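Local coordinates for protein exported gluconolactonase (PDB 3DR2) that hydrolyses gluconolactone to gluconate as a calcium-binding six-bladed beta-propeller of the SMP-30 family, in glucose secondary metabolism, at residues L121-N131 against P164-L174. Numbering follows the deposited sequence.
Sequences LVGRYAGKRLN and PELAHHSVYRL
Y125 offers one face of its ring, near the rim, to CE2 of Y172, which stands 3.5 Å from CD1 of Y125; the planes are inclined by 54°, an oblique contact and not a stack. Its chi1 of -178° sets the ring beside the carbonyl carbon and carries it off the hairpin, closed by a type I' turn from Y125 to K128, toward strand 169-174, where H168 approaches at right angles and completes an aromatic cluster. A flat ring suits position 125 because face and edge can meet different neighbours, Y172 over the face and L166 CD2 at the edge. L130 CD2 lies over a face of Y172, and L166, a branched wedge, spreads its methyls along the hairpin, CD2 reaching K128 CB at 3.6 Å. Farther along, V122 CG1 and L174 CD1 meet tip to tip.

Polar groups fasten the other end. E165, extended beyond CG, places OE2 2.9 Å from the backbone N of R129, which meets it from above the carboxylate plane. The R129 guanidinium instead turns away to the carbonyl of R106. N131 uses both ends of its amide: ND2 donates to H168 O at 3.1 Å, this oxygen lying close to the amide plane of N131, while OD1 accepts from water 2.

The contact thus packs the connection leaving the blade of strand 118-120 against the next blade's strand 169-174. Apolar and aromatic surface fills the interface, while the E165 carboxylate, the N131 amide and water 2 satisfy backbone groups; water 1 bridges R124 NH1 and E165 OE2, and the nearby R124 probably helps stabilise the negative charge of E165.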
ATOM      1  N   LEU A 121      -4.893  -7.298  23.060  1.00 20.54           N
ATOM      2  CA  LEU A 121      -5.168  -6.777  24.394  1.00 20.84           C
ATOM      3  C   LEU A 121      -6.684  -6.705  24.555  1.00 21.58           C
ATOM      4  O   LEU A 121      -7.236  -7.193  25.541  1.00 22.49           O
ATOM      5  CB  LEU A 121      -4.566  -5.383  24.597  1.00 20.57           C
ATOM      6  CG  LEU A 121      -3.054  -5.239  24.810  1.00 21.29           C
ATOM      7  CD1 LEU A 121      -2.754  -3.832  25.337  1.00 19.02           C
ATOM      8  CD2 LEU A 121      -2.562  -6.275  25.811  1.00 20.11           C
ATOM      9  N   VAL A 122      -7.355  -6.101  23.576  1.00 20.37           N
ATOM     10  CA  VAL A 122      -8.811  -5.987  23.604  1.00 20.16           C
ATOM     11  C   VAL A 122      -9.343  -5.714  22.202  1.00 20.36           C
ATOM     12  O   VAL A 122      -8.807  -4.876  21.482  1.00 20.35           O
ATOM     13  CB  VAL A 122      -9.276  -4.864  24.570  1.00 19.23           C
ATOM     14  CG1 VAL A 122      -8.840  -3.496  24.063  1.00 18.10           C
ATOM     15  CG2 VAL A 122     -10.783  -4.916  24.727  1.00 21.02           C
ATOM     16  N   GLY A 123     -10.395  -6.428  21.816  1.00 17.93           N
ATOM     17  CA  GLY A 123     -10.952  -6.242  20.488  1.00 17.41           C
ATOM     18  C   GLY A 123     -12.462  -6.132  20.462  1.00 17.25           C
ATOM     19  O   GLY A 123     -13.074  -6.131  19.391  1.00 17.30           O
ATOM     20  N   ARG A 124     -13.067  -6.031  21.638  1.00 17.39           N
ATOM     21  CA  ARG A 124     -14.516  -5.934  21.723  1.00 18.36           C
ATOM     22  C   ARG A 124     -14.985  -5.026  22.842  1.00 19.94           C
ATOM     23  O   ARG A 124     -14.242  -4.724  23.774  1.00 18.65           O
ATOM     24  CB  ARG A 124     -15.127  -7.323  21.948  1.00 17.83           C
ATOM     25  CG  ARG A 124     -14.945  -8.291  20.801  1.00 19.37           C
ATOM     26  CD  ARG A 124     -15.433  -9.700  21.155  1.00 18.77           C
ATOM     27  NE  ARG A 124     -15.219 -10.620  20.039  1.00 21.10           N
ATOM     28  CZ  ARG A 124     -16.042 -10.751  19.002  1.00 20.00           C
ATOM     29  NH1 ARG A 124     -17.155 -10.031  18.935  1.00 22.38           N
ATOM     30  NH2 ARG A 124     -15.733 -11.578  18.009  1.00 23.72           N
ATOM     31  N   TYR A 125     -16.232  -4.589  22.721  1.00 19.70           N
ATOM     32  CA  TYR A 125     -16.869  -3.765  23.731  1.00 19.20           C
ATOM     33  C   TYR A 125     -18.257  -4.370  23.898  1.00 20.38           C
ATOM     34  O   TYR A 125     -19.001  -4.501  22.928  1.00 20.07           O
ATOM     35  CB  TYR A 125     -17.010  -2.310  23.289  1.00 18.79           C
ATOM     36  CG  TYR A 125     -17.634  -1.471  24.378  1.00 19.36           C
ATOM     37  CD1 TYR A 125     -16.930  -1.190  25.550  1.00 20.20           C
ATOM     38  CD2 TYR A 125     -18.957  -1.037  24.284  1.00 20.89           C
ATOM     39  CE1 TYR A 125     -17.523  -0.508  26.605  1.00 21.42           C
ATOM     40  CE2 TYR A 125     -19.564  -0.348  25.341  1.00 21.04           C
ATOM     41  CZ  TYR A 125     -18.841  -0.093  26.495  1.00 20.81           C
ATOM     42  OH  TYR A 125     -19.435   0.554  27.552  1.00 22.23           O
ATOM     43  N   ALA A 126     -18.598  -4.751  25.123  1.00 22.69           N
ATOM     44  CA  ALA A 126     -19.903  -5.345  25.370  1.00 21.35           C
ATOM     45  C   ALA A 126     -20.122  -6.515  24.410  1.00 21.52           C
ATOM     46  O   ALA A 126     -21.215  -6.697  23.869  1.00 23.08           O
ATOM     47  CB  ALA A 126     -20.985  -4.301  25.187  1.00 23.95           C
ATOM     48  N   GLY A 127     -19.066  -7.295  24.192  1.00 20.93           N
ATOM     49  CA  GLY A 127     -19.146  -8.450  23.315  1.00 21.20           C
ATOM     50  C   GLY A 127     -19.155  -8.199  21.816  1.00 19.74           C
ATOM     51  O   GLY A 127     -19.116  -9.150  21.034  1.00 21.96           O
ATOM     52  N   LYS A 128     -19.207  -6.934  21.408  1.00 21.48           N
ATOM     53  CA  LYS A 128     -19.226  -6.591  19.987  1.00 20.68           C
ATOM     54  C   LYS A 128     -17.865  -6.059  19.544  1.00 20.55           C
ATOM     55  O   LYS A 128     -17.205  -5.345  20.291  1.00 19.81           O
ATOM     56  CB  LYS A 128     -20.289  -5.523  19.716  1.00 22.11           C
ATOM     57  CG  LYS A 128     -21.718  -5.928  20.064  1.00 24.08           C
ATOM     58  CD  LYS A 128     -22.679  -4.770  19.814  1.00 26.02           C
ATOM     59  CE  LYS A 128     -24.097  -5.123  20.229  1.00 28.93           C
ATOM     60  NZ  LYS A 128     -25.058  -4.019  19.956  1.00 31.07           N
ATOM     61  N   ARG A 129     -17.449  -6.401  18.327  1.00 19.99           N
ATOM     62  CA  ARG A 129     -16.161  -5.927  17.826  1.00 19.12           C
ATOM     63  C   ARG A 129     -16.097  -4.404  17.762  1.00 18.82           C
ATOM     64  O   ARG A 129     -17.090  -3.738  17.461  1.00 19.46           O
ATOM     65  CB  ARG A 129     -15.877  -6.489  16.425  1.00 19.78           C
ATOM     66  CG  ARG A 129     -15.763  -8.008  16.354  1.00 19.28           C
ATOM     67  CD  ARG A 129     -15.219  -8.489  15.009  1.00 22.47           C
ATOM     68  NE  ARG A 129     -13.798  -8.181  14.831  1.00 23.79           N
ATOM     69  CZ  ARG A 129     -13.091  -8.505  13.749  1.00 23.02           C
ATOM     70  NH1 ARG A 129     -13.669  -9.145  12.742  1.00 25.18           N
ATOM     71  NH2 ARG A 129     -11.803  -8.194  13.670  1.00 24.13           N
ATOM     72  N   LEU A 130     -14.919  -3.858  18.055  1.00 17.07           N
ATOM     73  CA  LEU A 130     -14.694  -2.418  17.997  1.00 16.12           C
ATOM     74  C   LEU A 130     -14.760  -2.060  16.514  1.00 16.56           C
ATOM     75  O   LEU A 130     -14.660  -2.945  15.667  1.00 15.38           O
ATOM     76  CB  LEU A 130     -13.307  -2.092  18.552  1.00 16.73           C
ATOM     77  CG  LEU A 130     -13.094  -2.391  20.041  1.00 17.70           C
ATOM     78  CD1 LEU A 130     -11.607  -2.375  20.381  1.00 17.75           C
ATOM     79  CD2 LEU A 130     -13.840  -1.356  20.864  1.00 17.38           C
ATOM     80  N   ASN A 131     -14.921  -0.776  16.203  1.00 15.53           N
ATOM     81  CA  ASN A 131     -15.006  -0.336  14.807  1.00 15.04           C
ATOM     82  C   ASN A 131     -13.665  -0.501  14.081  1.00 17.07           C
ATOM     83  O   ASN A 131     -13.548  -1.261  13.123  1.00 17.23           O
ATOM     84  CB  ASN A 131     -15.439   1.134  14.736  1.00 16.81           C
ATOM     85  CG  ASN A 131     -16.821   1.376  15.330  1.00 17.25           C
ATOM     86  OD1 ASN A 131     -17.734   0.563  15.164  1.00 18.07           O
ATOM     87  ND2 ASN A 131     -16.987   2.510  16.002  1.00 16.79           N
ATOM     88  N   PRO A 164     -20.385  -1.665  10.976  1.00 22.16           N
ATOM     89  CA  PRO A 164     -19.990  -1.638  12.384  1.00 23.84           C
ATOM     90  C   PRO A 164     -20.985  -2.369  13.276  1.00 23.93           C
ATOM     91  O   PRO A 164     -22.173  -2.432  12.962  1.00 23.87           O
ATOM     92  CB  PRO A 164     -19.916  -0.143  12.689  1.00 23.05           C
ATOM     93  CG  PRO A 164     -20.942   0.436  11.779  1.00 25.99           C
ATOM     94  CD  PRO A 164     -20.688  -0.309  10.489  1.00 24.77           C
ATOM     95  N   GLU A 165     -20.490  -2.930  14.374  1.00 24.13           N
ATOM     96  CA  GLU A 165     -21.339  -3.648  15.323  1.00 22.51           C
ATOM     97  C   GLU A 165     -21.735  -2.703  16.454  1.00 24.15           C
ATOM     98  O   GLU A 165     -22.698  -2.952  17.179  1.00 25.80           O
ATOM     99  CB  GLU A 165     -20.598  -4.856  15.900  1.00 23.58           C
ATOM    100  CG  GLU A 165     -20.181  -5.887  14.868  1.00 24.35           C
ATOM    101  CD  GLU A 165     -19.594  -7.146  15.494  1.00 25.34           C
ATOM    102  OE1 GLU A 165     -19.055  -7.982  14.743  1.00 30.98           O
ATOM    103  OE2 GLU A 165     -19.676  -7.304  16.732  1.00 25.59           O
ATOM    104  N   LEU A 166     -20.977  -1.620  16.604  1.00 19.49           N
ATOM    105  CA  LEU A 166     -21.249  -0.627  17.634  1.00 20.98           C
ATOM    106  C   LEU A 166     -21.956   0.565  16.997  1.00 22.00           C
ATOM    107  O   LEU A 166     -21.678   0.913  15.850  1.00 23.79           O
ATOM    108  CB  LEU A 166     -19.941  -0.171  18.288  1.00 20.50           C
ATOM    109  CG  LEU A 166     -19.088  -1.267  18.938  1.00 20.40           C
ATOM    110  CD1 LEU A 166     -17.824  -0.663  19.531  1.00 21.64           C
ATOM    111  CD2 LEU A 166     -19.890  -1.976  20.014  1.00 22.22           C
ATOM    112  N   ALA A 167     -22.870   1.184  17.741  1.00 22.11           N
ATOM    113  CA  ALA A 167     -23.617   2.332  17.240  1.00 22.51           C
ATOM    114  C   ALA A 167     -23.027   3.636  17.761  1.00 22.65           C
ATOM    115  O   ALA A 167     -23.738   4.621  17.971  1.00 25.28           O
ATOM    116  CB  ALA A 167     -25.083   2.220  17.655  1.00 23.54           C
ATOM    117  N   HIS A 168     -21.719   3.638  17.969  1.00 20.62           N
ATOM    118  CA  HIS A 168     -21.040   4.818  18.469  1.00 19.89           C
ATOM    119  C   HIS A 168     -19.549   4.760  18.161  1.00 18.29           C
ATOM    120  O   HIS A 168     -18.974   3.673  18.041  1.00 20.24           O
ATOM    121  CB  HIS A 168     -21.261   4.937  19.986  1.00 21.13           C
ATOM    122  CG  HIS A 168     -21.011   3.665  20.741  1.00 21.83           C
ATOM    123  ND1 HIS A 168     -19.765   3.308  21.211  1.00 20.89           N
ATOM    124  CD2 HIS A 168     -21.844   2.654  21.083  1.00 21.80           C
ATOM    125  CE1 HIS A 168     -19.841   2.132  21.810  1.00 21.74           C
ATOM    126  NE2 HIS A 168     -21.092   1.713  21.745  1.00 23.95           N
ATOM    127  N   HIS A 169     -18.944   5.936  18.003  1.00 18.27           N
ATOM    128  CA  HIS A 169     -17.505   6.070  17.748  1.00 15.96           C
ATOM    129  C   HIS A 169     -17.029   6.646  19.069  1.00 15.27           C
ATOM    130  O   HIS A 169     -17.232   7.827  19.333  1.00 17.25           O
ATOM    131  CB  HIS A 169     -17.223   7.097  16.650  1.00 15.22           C
ATOM    132  CG  HIS A 169     -17.940   6.838  15.366  1.00 15.80           C
ATOM    133  ND1 HIS A 169     -17.984   7.763  14.348  1.00 15.51           N
ATOM    134  CD2 HIS A 169     -18.643   5.765  14.932  1.00 15.32           C
ATOM    135  CE1 HIS A 169     -18.684   7.273  13.339  1.00 17.06           C
ATOM    136  NE2 HIS A 169     -19.095   6.062  13.669  1.00 16.68           N
ATOM    137  N   SER A 170     -16.380   5.836  19.893  1.00 17.07           N
ATOM    138  CA  SER A 170     -15.980   6.318  21.203  1.00 16.74           C
ATOM    139  C   SER A 170     -14.499   6.448  21.486  1.00 17.78           C
ATOM    140  O   SER A 170     -13.654   5.974  20.729  1.00 16.51           O
ATOM    141  CB  SER A 170     -16.589   5.407  22.272  1.00 18.01           C
ATOM    142  OG  SER A 170     -17.978   5.236  22.061  1.00 19.81           O
ATOM    143  N   VAL A 171     -14.213   7.130  22.591  1.00 18.86           N
ATOM    144  CA  VAL A 171     -12.862   7.289  23.103  1.00 19.33           C
ATOM    145  C   VAL A 171     -12.955   6.323  24.275  1.00 20.60           C
ATOM    146  O   VAL A 171     -13.874   6.429  25.087  1.00 20.05           O
ATOM    147  CB  VAL A 171     -12.590   8.707  23.652  1.00 21.80           C
ATOM    148  CG1 VAL A 171     -11.264   8.720  24.401  1.00 21.38           C
ATOM    149  CG2 VAL A 171     -12.544   9.715  22.514  1.00 23.05           C
ATOM    150  N   TYR A 172     -12.038   5.368  24.346  1.00 17.91           N
ATOM    151  CA  TYR A 172     -12.060   4.387  25.424  1.00 19.29           C
ATOM    152  C   TYR A 172     -10.827   4.447  26.306  1.00 20.15           C
ATOM    153  O   TYR A 172      -9.783   4.966  25.908  1.00 21.46           O
ATOM    154  CB  TYR A 172     -12.144   2.962  24.870  1.00 17.54           C
ATOM    155  CG  TYR A 172     -13.379   2.635  24.071  1.00 19.03           C
ATOM    156  CD1 TYR A 172     -13.433   2.877  22.702  1.00 15.94           C
ATOM    157  CD2 TYR A 172     -14.481   2.034  24.678  1.00 16.68           C
ATOM    158  CE1 TYR A 172     -14.547   2.523  21.954  1.00 17.94           C
ATOM    159  CE2 TYR A 172     -15.597   1.678  23.946  1.00 16.93           C
ATOM    160  CZ  TYR A 172     -15.627   1.923  22.583  1.00 16.68           C
ATOM    161  OH  TYR A 172     -16.738   1.575  21.860  1.00 18.61           O
ATOM    162  N   ARG A 173     -10.963   3.894  27.508  1.00 19.91           N
ATOM    163  CA  ARG A 173      -9.863   3.814  28.460  1.00 18.98           C
ATOM    164  C   ARG A 173      -9.713   2.357  28.873  1.00 19.87           C
ATOM    165  O   ARG A 173     -10.663   1.742  29.362  1.00 18.51           O
ATOM    166  CB  ARG A 173     -10.127   4.664  29.706  1.00 20.59           C
ATOM    167  CG  ARG A 173      -9.069   4.473  30.790  1.00 22.02           C
ATOM    168  CD  ARG A 173      -9.288   5.404  31.972  1.00 22.56           C
ATOM    169  NE  ARG A 173      -8.259   5.237  32.999  1.00 22.81           N
ATOM    170  CZ  ARG A 173      -8.278   4.295  33.938  1.00 25.24           C
ATOM    171  NH1 ARG A 173      -7.296   4.219  34.827  1.00 25.35           N
ATOM    172  NH2 ARG A 173      -9.285   3.439  34.001  1.00 23.66           N
ATOM    173  N   LEU A 174      -8.521   1.803  28.668  1.00 19.46           N
ATOM    174  CA  LEU A 174      -8.257   0.417  29.029  1.00 20.10           C
ATOM    175  C   LEU A 174      -7.384   0.436  30.279  1.00 20.51           C
ATOM    176  O   LEU A 174      -6.212   0.798  30.223  1.00 22.05           O
ATOM    177  CB  LEU A 174      -7.525  -0.310  27.890  1.00 20.04           C
ATOM    178  CG  LEU A 174      -7.610  -1.844  27.853  1.00 22.52           C
ATOM    179  CD1 LEU A 174      -6.625  -2.372  26.820  1.00 23.15           C
ATOM    180  CD2 LEU A 174      -7.301  -2.435  29.207  1.00 25.87           C
TER
HETATM  181  O   HOH W   1     -18.996 -10.174  16.742  1.00 31.10           O
HETATM  182  O   HOH W   2     -17.987  -2.235  15.248  1.00 21.14           O